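Local coordinates for protein angel homolog 2 (Homo sapiens, PDB 6RW0) that acts as a 2',3'-cyclic phosphatase of the CCR4/nocturin family and probably binds the 3' untranslated regions of mRNAs, at residues A[127-132]-A[155-160]; A[194-199]-A[235-240]; A[364-369]-A[421-426]. All blocks are in the same frame, centred on the assembly; numbering follows the deposited sequence.

Contact 1 of 3, residues A[127-132]-A[155-160]; sequences EYKMRT and PVEFFR
The carboxylate of Glu-157 meets Lys-129 NZ on the anti lone pair of OE2 and takes the methyl CG2 of Thr-132 over one face, with CG2 3.6 Å from CD. In this DNase I-like fold the contact joins the two sheets of the sandwich at their rim: strand 124-130 ends one sheet, strand 148-157 borders the other, and their short segments run 8.1 Å apart and nearly parallel (7°), joined by side chains and a water. The Lys-129 chain turns about its CB-CG bond (chi2 59°), passing CD at 3.8 Å over CB of Pro-155, and then runs on extended to a salt bridge of 2.7 Å between NZ and Glu-157 OE2. Glu-157 arrives from the other strand at about a right angle to the lysine, its chain stretched beyond CG. Further on, past both strand ends, Thr-132 turns two different groups to the same neighbour segment: with chi1 at 56°, OG1 reaches CB of Phe-159 while CG2 lies against the Glu-157 carboxylate. The hydroxyl also bonds Asp-169 outside the pair. A water donates to Thr-132 OG1 at 2.9 Å and accepts from the backbone N of Phe-159 at 3.0 Å.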
loop_
_atom_site.group_PDB
_atom_site.type_symbol
_atom_site.label_atom_id
_atom_site.label_comp_id
_atom_site.label_asym_id
_atom_site.label_seq_id
_atom_site.Cartn_x
_atom_site.Cartn_y
_atom_site.Cartn_z
ATOM N N GLU A 127 -13.165 5.377 6.289
ATOM C CA GLU A 127 -12.775 6.666 5.720
ATOM C C GLU A 127 -12.197 6.460 4.328
ATOM O O GLU A 127 -11.341 5.589 4.128
ATOM C CB GLU A 127 -11.744 7.376 6.608
ATOM C CG GLU A 127 -12.287 7.845 7.954
ATOM C CD GLU A 127 -13.248 9.027 7.857
ATOM O OE1 GLU A 127 -13.326 9.684 6.788
ATOM O OE2 GLU A 127 -13.928 9.299 8.871
ATOM N N TYR A 128 -12.634 7.277 3.374
ATOM C CA TYR A 128 -12.294 7.103 1.971
ATOM C C TYR A 128 -11.586 8.326 1.423
ATOM O O TYR A 128 -11.860 9.460 1.819
ATOM C CB TYR A 128 -13.585 6.926 1.174
ATOM C CG TYR A 128 -13.521 6.623 -0.307
ATOM C CD1 TYR A 128 -12.793 5.550 -0.802
ATOM C CD2 TYR A 128 -14.283 7.357 -1.203
ATOM C CE1 TYR A 128 -12.796 5.254 -2.150
ATOM C CE2 TYR A 128 -14.297 7.066 -2.551
ATOM C CZ TYR A 128 -13.553 6.017 -3.024
ATOM O OH TYR A 128 -13.598 5.733 -4.368
ATOM N N LYS A 129 -10.699 8.082 0.469
ATOM C CA LYS A 129 -10.121 9.148 -0.338
ATOM C C LYS A 129 -10.050 8.669 -1.780
ATOM O O LYS A 129 -9.255 7.783 -2.109
ATOM C CB LYS A 129 -8.743 9.557 0.172
ATOM C CG LYS A 129 -8.072 10.641 -0.662
ATOM C CD LYS A 129 -8.918 11.919 -0.722
ATOM C CE LYS A 129 -8.236 12.983 -1.538
ATOM N NZ LYS A 129 -9.098 14.175 -1.729
ATOM N N MET A 130 -10.854 9.275 -2.638
ATOM C CA MET A 130 -10.905 8.923 -4.048
ATOM C C MET A 130 -9.779 9.615 -4.804
ATOM O O MET A 130 -9.391 10.740 -4.479
ATOM C CB MET A 130 -12.236 9.406 -4.631
ATOM C CG MET A 130 -12.571 8.858 -5.997
ATOM S SD MET A 130 -14.215 9.443 -6.487
ATOM C CE MET A 130 -14.029 11.218 -6.428
ATOM N N ARG A 131 -9.251 8.931 -5.825
ATOM C CA ARG A 131 -8.344 9.572 -6.766
ATOM C C ARG A 131 -9.027 10.785 -7.382
ATOM O O ARG A 131 -10.257 10.854 -7.470
ATOM C CB ARG A 131 -7.905 8.593 -7.862
ATOM C CG ARG A 131 -6.890 7.561 -7.360
ATOM C CD ARG A 131 -6.078 7.010 -8.520
ATOM N NE ARG A 131 -6.848 6.102 -9.355
ATOM C CZ ARG A 131 -6.465 5.672 -10.551
ATOM N NH1 ARG A 131 -7.237 4.822 -11.214
ATOM N NH2 ARG A 131 -5.322 6.093 -11.087
ATOM N N THR A 132 -8.216 11.753 -7.792
ATOM C CA THR A 132 -8.697 13.030 -8.293
ATOM C C THR A 132 -9.009 12.929 -9.788
ATOM O O THR A 132 -8.938 11.857 -10.392
ATOM C CB THR A 132 -7.695 14.125 -7.923
ATOM O OG1 THR A 132 -6.388 13.799 -8.417
ATOM C CG2 THR A 132 -7.602 14.265 -6.407
ATOM N N PRO A 155 -6.123 13.279 4.398
ATOM C CA PRO A 155 -5.979 12.857 3.002
ATOM C C PRO A 155 -4.752 13.479 2.363
ATOM O O PRO A 155 -4.297 14.556 2.747
ATOM C CB PRO A 155 -7.262 13.383 2.345
ATOM C CG PRO A 155 -7.590 14.658 3.141
ATOM C CD PRO A 155 -7.208 14.273 4.573
ATOM N N VAL A 156 -4.245 12.813 1.326
ATOM C CA VAL A 156 -3.120 13.305 0.542
ATOM C C VAL A 156 -3.501 13.205 -0.930
ATOM O O VAL A 156 -3.865 12.119 -1.406
ATOM C CB VAL A 156 -1.848 12.485 0.808
ATOM C CG1 VAL A 156 -0.657 13.112 0.128
ATOM C CG2 VAL A 156 -1.583 12.341 2.304
ATOM N N GLU A 157 -3.426 14.320 -1.650
ATOM C CA GLU A 157 -3.596 14.332 -3.101
ATOM C C GLU A 157 -2.231 14.511 -3.743
ATOM O O GLU A 157 -1.543 15.510 -3.476
ATOM C CB GLU A 157 -4.519 15.469 -3.542
ATOM C CG GLU A 157 -5.953 15.253 -3.119
ATOM C CD GLU A 157 -6.907 16.353 -3.537
ATOM O OE1 GLU A 157 -6.463 17.418 -4.035
ATOM O OE2 GLU A 157 -8.126 16.138 -3.355
ATOM N N PHE A 158 -1.827 13.561 -4.589
ATOM C CA PHE A 158 -0.537 13.703 -5.249
ATOM C C PHE A 158 -0.605 14.614 -6.470
ATOM O O PHE A 158 0.443 15.067 -6.942
ATOM C CB PHE A 158 0.050 12.340 -5.639
ATOM C CG PHE A 158 0.237 11.381 -4.473
ATOM C CD1 PHE A 158 0.729 11.812 -3.247
ATOM C CD2 PHE A 158 -0.060 10.043 -4.621
ATOM C CE1 PHE A 158 0.901 10.917 -2.194
ATOM C CE2 PHE A 158 0.114 9.161 -3.588
ATOM C CZ PHE A 158 0.584 9.601 -2.362
ATOM N N PHE A 159 -1.796 14.911 -6.935
ATOM C CA PHE A 159 -1.957 15.816 -8.090
ATOM C C PHE A 159 -1.737 17.262 -7.627
ATOM O O PHE A 159 -2.445 17.693 -6.744
ATOM C CB PHE A 159 -3.354 15.704 -8.696
ATOM C CG PHE A 159 -3.580 16.661 -9.831
ATOM C CD1 PHE A 159 -2.891 16.520 -11.006
ATOM C CD2 PHE A 159 -4.425 17.737 -9.687
ATOM C CE1 PHE A 159 -3.064 17.419 -12.038
ATOM C CE2 PHE A 159 -4.604 18.629 -10.727
ATOM C CZ PHE A 159 -3.909 18.475 -11.891
ATOM N N ARG A 160 -0.777 17.972 -8.201
ATOM C CA ARG A 160 -0.576 19.401 -7.906
ATOM C C ARG A 160 -0.736 20.159 -9.226
ATOM O O ARG A 160 0.119 20.051 -10.044
ATOM C CB ARG A 160 0.803 19.637 -7.294
ATOM C CG ARG A 160 0.906 19.241 -5.833
ATOM C CD ARG A 160 0.231 20.233 -4.920
ATOM N NE ARG A 160 0.867 21.535 -4.964
ATOM C CZ ARG A 160 1.765 21.975 -4.091
ATOM N NH1 ARG A 160 2.091 21.242 -3.046
ATOM N NH2 ARG A 160 2.376 23.123 -4.293
HETATM O O HOH W 1 -4.330 13.463 -6.442
#

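Contact 2 of 3, residues A[194-199]-A[235-240]; sequences THLLYN and GDFNSV
Asn-238 ND2 gives one hydrogen to the carbonyl O of Leu-196 (2.9 Å) and another to a water (3.0 Å) that is also hydrogen-bonded to His-195 NE2. The acceptor Leu-196 O lies almost exactly in the amide plane, so two bonds fix the rotation of this group. The contact is where the parallel strands 189-195 and 231-236 of a beta-alpha-beta unit, linked through helix 203-220, come to their C-terminal ends, with the side chain of His-195 near the bound magnesium. The backbones stay paired to the last strand residues: Asp-236 N bonds Thr-194 O, and Leu-196 N bonds Asp-236 O at 2.9 Å. Gly-235 fits because a CB there would run into Thr-194 O. His-195 and Asp-236, both with CG anti to the backbone N, point the same way side by side, ring and carboxylate planes 21° apart. NE2 and OD2 are 3.3 Å apart at too poor an angle for a bond; OD2 is held instead by Asn-58. The other oxygen, OD1, accepts from Asn-238 N in an Asx turn that fixes the backbone at Asn-238. Thr-194, on the sheet face away from His-195 and Asp-236, sets CG2 4.0 Å above the Phe-237 ring, toward its rim; Leu-196 CD1 also packs against CD2 of that ring. The Tyr-198 ring, turned 76° from the amide, receives Asn-238 OD1 at its edge, 3.6 Å from CD1.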
loop_
_atom_site.group_PDB
_atom_site.type_symbol
_atom_site.label_atom_id
_atom_site.label_comp_id
_atom_site.label_asym_id
_atom_site.label_seq_id
_atom_site.Cartn_x
_atom_site.Cartn_y
_atom_site.Cartn_z
ATOM N N THR A 194 -1.791 3.959 0.607
ATOM C CA THR A 194 -1.664 4.625 -0.679
ATOM C C THR A 194 -1.707 3.606 -1.800
ATOM O O THR A 194 -1.602 2.395 -1.584
ATOM C CB THR A 194 -0.381 5.469 -0.747
ATOM O OG1 THR A 194 -0.423 6.343 -1.882
ATOM C CG2 THR A 194 0.871 4.602 -0.892
ATOM N N HIS A 195 -1.833 4.134 -3.014
ATOM C CA HIS A 195 -1.727 3.367 -4.253
ATOM C C HIS A 195 -0.938 4.280 -5.190
ATOM O O HIS A 195 -1.470 5.276 -5.690
ATOM C CB HIS A 195 -3.106 3.015 -4.786
ATOM C CG HIS A 195 -3.084 2.060 -5.934
ATOM N ND1 HIS A 195 -4.237 1.608 -6.539
ATOM C CD2 HIS A 195 -2.056 1.478 -6.591
ATOM C CE1 HIS A 195 -3.916 0.792 -7.529
ATOM N NE2 HIS A 195 -2.600 0.679 -7.572
ATOM N N LEU A 196 0.344 3.975 -5.378
ATOM C CA LEU A 196 1.205 4.822 -6.192
ATOM C C LEU A 196 0.974 4.586 -7.683
ATOM O O LEU A 196 0.469 3.542 -8.109
ATOM C CB LEU A 196 2.683 4.573 -5.880
ATOM C CG LEU A 196 3.146 4.826 -4.443
ATOM C CD1 LEU A 196 4.666 4.708 -4.359
ATOM C CD2 LEU A 196 2.679 6.187 -3.936
ATOM N N LEU A 197 1.357 5.583 -8.479
ATOM C CA LEU A 197 1.287 5.518 -9.935
ATOM C C LEU A 197 1.808 4.194 -10.478
ATOM O O LEU A 197 2.899 3.750 -10.116
ATOM C CB LEU A 197 2.160 6.646 -10.490
ATOM C CG LEU A 197 2.252 6.738 -12.005
ATOM C CD1 LEU A 197 0.870 7.040 -12.563
ATOM C CD2 LEU A 197 3.235 7.796 -12.413
ATOM N N TYR A 198 1.082 3.582 -11.411
ATOM C CA TYR A 198 1.529 2.318 -12.015
ATOM C C TYR A 198 2.676 2.561 -13.008
ATOM O O TYR A 198 3.640 1.855 -12.858
ATOM C CB TYR A 198 0.373 1.625 -12.741
ATOM C CG TYR A 198 0.860 0.534 -13.651
ATOM C CD1 TYR A 198 1.383 -0.627 -13.134
ATOM C CD2 TYR A 198 0.896 0.704 -15.016
ATOM C CE1 TYR A 198 1.905 -1.609 -13.949
ATOM C CE2 TYR A 198 1.413 -0.268 -15.844
ATOM C CZ TYR A 198 1.914 -1.429 -15.311
ATOM O OH TYR A 198 2.438 -2.377 -16.136
ATOM N N ASN A 199 2.533 3.539 -13.909
ATOM C CA ASN A 199 3.417 3.742 -15.057
ATOM C C ASN A 199 4.873 3.410 -14.753
ATOM O O ASN A 199 5.540 4.138 -14.010
ATOM C CB ASN A 199 3.255 5.203 -15.502
ATOM C CG ASN A 199 3.797 5.464 -16.883
ATOM O OD1 ASN A 199 4.984 5.284 -17.129
ATOM N ND2 ASN A 199 2.932 5.916 -17.793
ATOM N N GLY A 235 0.050 -0.470 1.444
ATOM C CA GLY A 235 -0.486 -0.083 0.154
ATOM C C GLY A 235 0.090 -0.875 -0.996
ATOM O O GLY A 235 0.876 -1.810 -0.835
ATOM N N ASP A 236 -0.334 -0.450 -2.185
ATOM C CA ASP A 236 0.168 -0.931 -3.467
ATOM C C ASP A 236 1.134 0.137 -3.955
ATOM O O ASP A 236 0.724 1.234 -4.356
ATOM C CB ASP A 236 -0.994 -1.158 -4.424
ATOM C CG ASP A 236 -0.548 -1.658 -5.781
ATOM O OD1 ASP A 236 0.645 -1.518 -6.117
ATOM O OD2 ASP A 236 -1.405 -2.177 -6.541
ATOM N N PHE A 237 2.425 -0.166 -3.866
ATOM C CA PHE A 237 3.492 0.770 -4.212
ATOM C C PHE A 237 3.957 0.615 -5.650
ATOM O O PHE A 237 4.800 1.395 -6.104
ATOM C CB PHE A 237 4.669 0.639 -3.221
ATOM C CG PHE A 237 4.326 1.121 -1.831
ATOM C CD1 PHE A 237 3.544 0.349 -0.984
ATOM C CD2 PHE A 237 4.756 2.362 -1.391
ATOM C CE1 PHE A 237 3.192 0.799 0.264
ATOM C CE2 PHE A 237 4.419 2.811 -0.126
ATOM C CZ PHE A 237 3.631 2.033 0.697
ATOM N N ASN A 238 3.413 -0.361 -6.378
ATOM C CA ASN A 238 3.786 -0.609 -7.772
ATOM C C ASN A 238 5.302 -0.648 -7.927
ATOM O O ASN A 238 5.865 -0.189 -8.922
ATOM C CB ASN A 238 3.121 0.392 -8.705
ATOM C CG ASN A 238 1.745 -0.070 -9.149
ATOM O OD1 ASN A 238 1.563 -1.216 -9.556
ATOM N ND2 ASN A 238 0.768 0.808 -9.054
ATOM N N SER A 239 5.963 -1.226 -6.927
ATOM C CA SER A 239 7.410 -1.321 -6.893
ATOM C C SER A 239 7.742 -2.642 -6.230
ATOM O O SER A 239 7.031 -3.068 -5.313
ATOM C CB SER A 239 8.016 -0.201 -6.049
ATOM O OG SER A 239 7.672 1.076 -6.567
ATOM N N VAL A 240 8.822 -3.272 -6.685
ATOM C CA VAL A 240 9.134 -4.637 -6.269
ATOM C C VAL A 240 10.212 -4.711 -5.195
ATOM O O VAL A 240 10.957 -3.744 -4.974
ATOM C CB VAL A 240 9.508 -5.520 -7.474
ATOM C CG1 VAL A 240 8.424 -5.457 -8.554
ATOM C CG2 VAL A 240 10.854 -5.120 -8.023
HETATM O O HOH W 2 -1.821 0.057 -10.279
#

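Contact 3 of 3, residues A[364-369]-A[421-426]; sequences DYIFYS and LLAKFR
Ile-366 sends its CB toward Leu-421 and splits there: CG1 comes within 4.1 Å of Leu-421 CB, CD1 at its tip closes to 3.8 Å of the same CB and lies beside the backbone leading to Ala-423, and the branch CG2 meets CZ of Phe-425 at the edge of that ring. This is the inside of the two-sheet sandwich of the DNase I-like fold: strand 359-369 belongs to one sheet, strand 421-428 to the other, their segments 7.7 Å apart and 19° from parallel, with apolar packing and no hydrogen bond between them. The Ile-366 and Leu-421 side chains run alongside one another, pointing opposite ways. Leu-421 also fits its two methyls around Asp-364, CD1 at 3.8 Å from CB and CD2 against the carbonyl O. The carboxylate of Asp-364 is engaged elsewhere, OD2 bonding Thr-353 and His-418, consistent with the Asp-His pair of the active site in DNase I relatives. Farther along, Tyr-368 swings its ring out between its backbone N and carbonyl carbon (chi1 65°), presenting a face to Phe-425. The two ring planes stand 50° apart, and Phe-425 CE1 sits 3.4 Å from Tyr-368 CG. A serine in place of Tyr-368 would probably leave Phe-425 CE1 without the ring face that covers it and open a gap between the sheets. Next to CE1, Phe-425 CZ lies 3.9 Å from Tyr-368 CB.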
loop_
_atom_site.group_PDB
_atom_site.type_symbol
_atom_site.label_atom_id
_atom_site.label_comp_id
_atom_site.label_asym_id
_atom_site.label_seq_id
_atom_site.Cartn_x
_atom_site.Cartn_y
_atom_site.Cartn_z
ATOM N N ASP A 364 2.639 -5.090 -3.232
ATOM C CA ASP A 364 1.885 -4.699 -2.045
ATOM C C ASP A 364 2.711 -4.972 -0.799
ATOM O O ASP A 364 3.430 -5.972 -0.735
ATOM C CB ASP A 364 0.590 -5.503 -1.945
ATOM C CG ASP A 364 -0.286 -5.346 -3.164
ATOM O OD1 ASP A 364 -0.959 -4.301 -3.274
ATOM O OD2 ASP A 364 -0.285 -6.248 -4.040
ATOM N N TYR A 365 2.595 -4.083 0.195
ATOM C CA TYR A 365 3.396 -4.167 1.407
ATOM C C TYR A 365 2.603 -3.731 2.627
ATOM O O TYR A 365 1.686 -2.909 2.544
ATOM C CB TYR A 365 4.626 -3.236 1.312
ATOM C CG TYR A 365 5.495 -3.543 0.123
ATOM C CD1 TYR A 365 6.506 -4.475 0.221
ATOM C CD2 TYR A 365 5.281 -2.938 -1.111
ATOM C CE1 TYR A 365 7.300 -4.796 -0.860
ATOM C CE2 TYR A 365 6.072 -3.259 -2.203
ATOM C CZ TYR A 365 7.068 -4.194 -2.072
ATOM O OH TYR A 365 7.838 -4.513 -3.154
ATOM N N ILE A 366 3.012 -4.254 3.784
ATOM C CA ILE A 366 2.714 -3.652 5.079
ATOM C C ILE A 366 4.060 -3.323 5.710
ATOM O O ILE A 366 4.838 -4.232 6.035
ATOM C CB ILE A 366 1.887 -4.564 5.994
ATOM C CG1 ILE A 366 0.532 -4.920 5.375
ATOM C CG2 ILE A 366 1.657 -3.845 7.327
ATOM C CD1 ILE A 366 -0.269 -5.985 6.127
ATOM N N PHE A 367 4.351 -2.036 5.865
ATOM C CA PHE A 367 5.533 -1.562 6.565
ATOM C C PHE A 367 5.115 -1.096 7.953
ATOM O O PHE A 367 3.984 -0.645 8.156
ATOM C CB PHE A 367 6.157 -0.394 5.814
ATOM C CG PHE A 367 6.692 -0.743 4.452
ATOM C CD1 PHE A 367 7.876 -1.439 4.322
ATOM C CD2 PHE A 367 6.039 -0.313 3.299
ATOM C CE1 PHE A 367 8.392 -1.723 3.064
ATOM C CE2 PHE A 367 6.558 -0.583 2.041
ATOM C CZ PHE A 367 7.720 -1.305 1.928
ATOM N N TYR A 368 6.019 -1.234 8.921
ATOM C CA TYR A 368 5.686 -0.854 10.289
ATOM C C TYR A 368 6.922 -0.359 11.030
ATOM O O TYR A 368 8.047 -0.761 10.733
ATOM C CB TYR A 368 5.046 -2.026 11.049
ATOM C CG TYR A 368 5.964 -3.218 11.267
ATOM C CD1 TYR A 368 6.582 -3.430 12.491
ATOM C CD2 TYR A 368 6.209 -4.137 10.246
ATOM C CE1 TYR A 368 7.422 -4.518 12.699
ATOM C CE2 TYR A 368 7.047 -5.222 10.445
ATOM C CZ TYR A 368 7.654 -5.407 11.671
ATOM O OH TYR A 368 8.493 -6.481 11.887
ATOM N N SER A 369 6.685 0.516 12.011
ATOM C CA SER A 369 7.745 1.013 12.875
ATOM C C SER A 369 8.358 -0.118 13.664
ATOM O O SER A 369 7.649 -0.822 14.386
ATOM C CB SER A 369 7.131 1.942 13.918
ATOM O OG SER A 369 6.717 3.129 13.328
ATOM N N LEU A 421 -2.839 -8.970 2.207
ATOM C CA LEU A 421 -1.760 -9.102 3.177
ATOM C C LEU A 421 -2.367 -8.927 4.559
ATOM O O LEU A 421 -3.303 -8.138 4.734
ATOM C CB LEU A 421 -0.712 -8.016 2.932
ATOM C CG LEU A 421 0.274 -8.259 1.783
ATOM C CD1 LEU A 421 -0.391 -8.358 0.423
ATOM C CD2 LEU A 421 1.351 -7.156 1.760
ATOM N N LEU A 422 -1.856 -9.663 5.543
ATOM C CA LEU A 422 -2.437 -9.605 6.877
ATOM C C LEU A 422 -1.350 -9.819 7.907
ATOM O O LEU A 422 -0.549 -10.753 7.785
ATOM C CB LEU A 422 -3.537 -10.659 7.017
ATOM C CG LEU A 422 -4.310 -10.730 8.333
ATOM C CD1 LEU A 422 -5.152 -9.491 8.612
ATOM C CD2 LEU A 422 -5.201 -11.991 8.320
ATOM N N ALA A 423 -1.341 -8.966 8.931
ATOM C CA ALA A 423 -0.358 -9.032 9.996
ATOM C C ALA A 423 -1.045 -8.830 11.333
ATOM O O ALA A 423 -2.034 -8.097 11.433
ATOM C CB ALA A 423 0.686 -7.928 9.834
ATOM N N LYS A 424 -0.477 -9.439 12.371
ATOM C CA LYS A 424 -0.870 -9.152 13.744
ATOM C C LYS A 424 0.304 -8.509 14.467
ATOM O O LYS A 424 1.415 -9.053 14.457
ATOM C CB LYS A 424 -1.317 -10.394 14.506
ATOM C CG LYS A 424 -1.860 -10.025 15.886
ATOM C CD LYS A 424 -2.756 -11.101 16.484
ATOM C CE LYS A 424 -2.473 -11.263 17.969
ATOM N NZ LYS A 424 -3.568 -11.960 18.688
ATOM N N PHE A 425 0.033 -7.378 15.095
ATOM C CA PHE A 425 1.056 -6.576 15.790
ATOM C C PHE A 425 0.776 -6.498 17.290
ATOM O O PHE A 425 -0.346 -6.655 17.698
ATOM C CB PHE A 425 1.074 -5.142 15.260
ATOM C CG PHE A 425 1.522 -5.003 13.832
ATOM C CD1 PHE A 425 2.835 -5.205 13.466
ATOM C CD2 PHE A 425 0.617 -4.653 12.854
ATOM C CE1 PHE A 425 3.229 -5.081 12.148
ATOM C CE2 PHE A 425 1.015 -4.536 11.541
ATOM C CZ PHE A 425 2.317 -4.742 11.191
ATOM N N ARG A 426 1.826 -6.242 18.051
ATOM C CA ARG A 426 1.730 -6.010 19.498
ATOM C C ARG A 426 2.349 -4.647 19.814
ATOM O O ARG A 426 3.461 -4.414 19.410
ATOM C CB ARG A 426 2.492 -7.072 20.291
ATOM C CG ARG A 426 2.590 -6.743 21.771
ATOM C CD ARG A 426 2.774 -7.978 22.629
ATOM N NE ARG A 426 1.647 -8.867 22.520
ATOM C CZ ARG A 426 1.706 -10.167 22.751
ATOM N NH1 ARG A 426 2.827 -10.705 23.173
ATOM N NH2 ARG A 426 0.649 -10.922 22.573
#

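How the contacts relate
Contact 1 ties the two sheets of the sandwich at the rim and contact 3 packs them inside, on opposite sides of the chain's centre, centres 22 Å apart and nearest atoms about 13 Å. Contact 2 lies between and touches both. Phe-158 of 155-160 brings CE2 to 3.3 Å from Thr-194 OG1, a packing contact; the hydroxyl itself bonds Val-171 O. Strands 231-236 and 359-369 are sheet neighbours: Gly-235 O and Tyr-365 N lie 3.0 Å apart, and Tyr-365 OH is 2.7 Å from Ser-239 O, both probable hydrogen bonds. The magnesium lies about 5 Å from the His-195 side chain and about 8 Å from that of Asp-364, placing contacts 2 and 3 near the metal site.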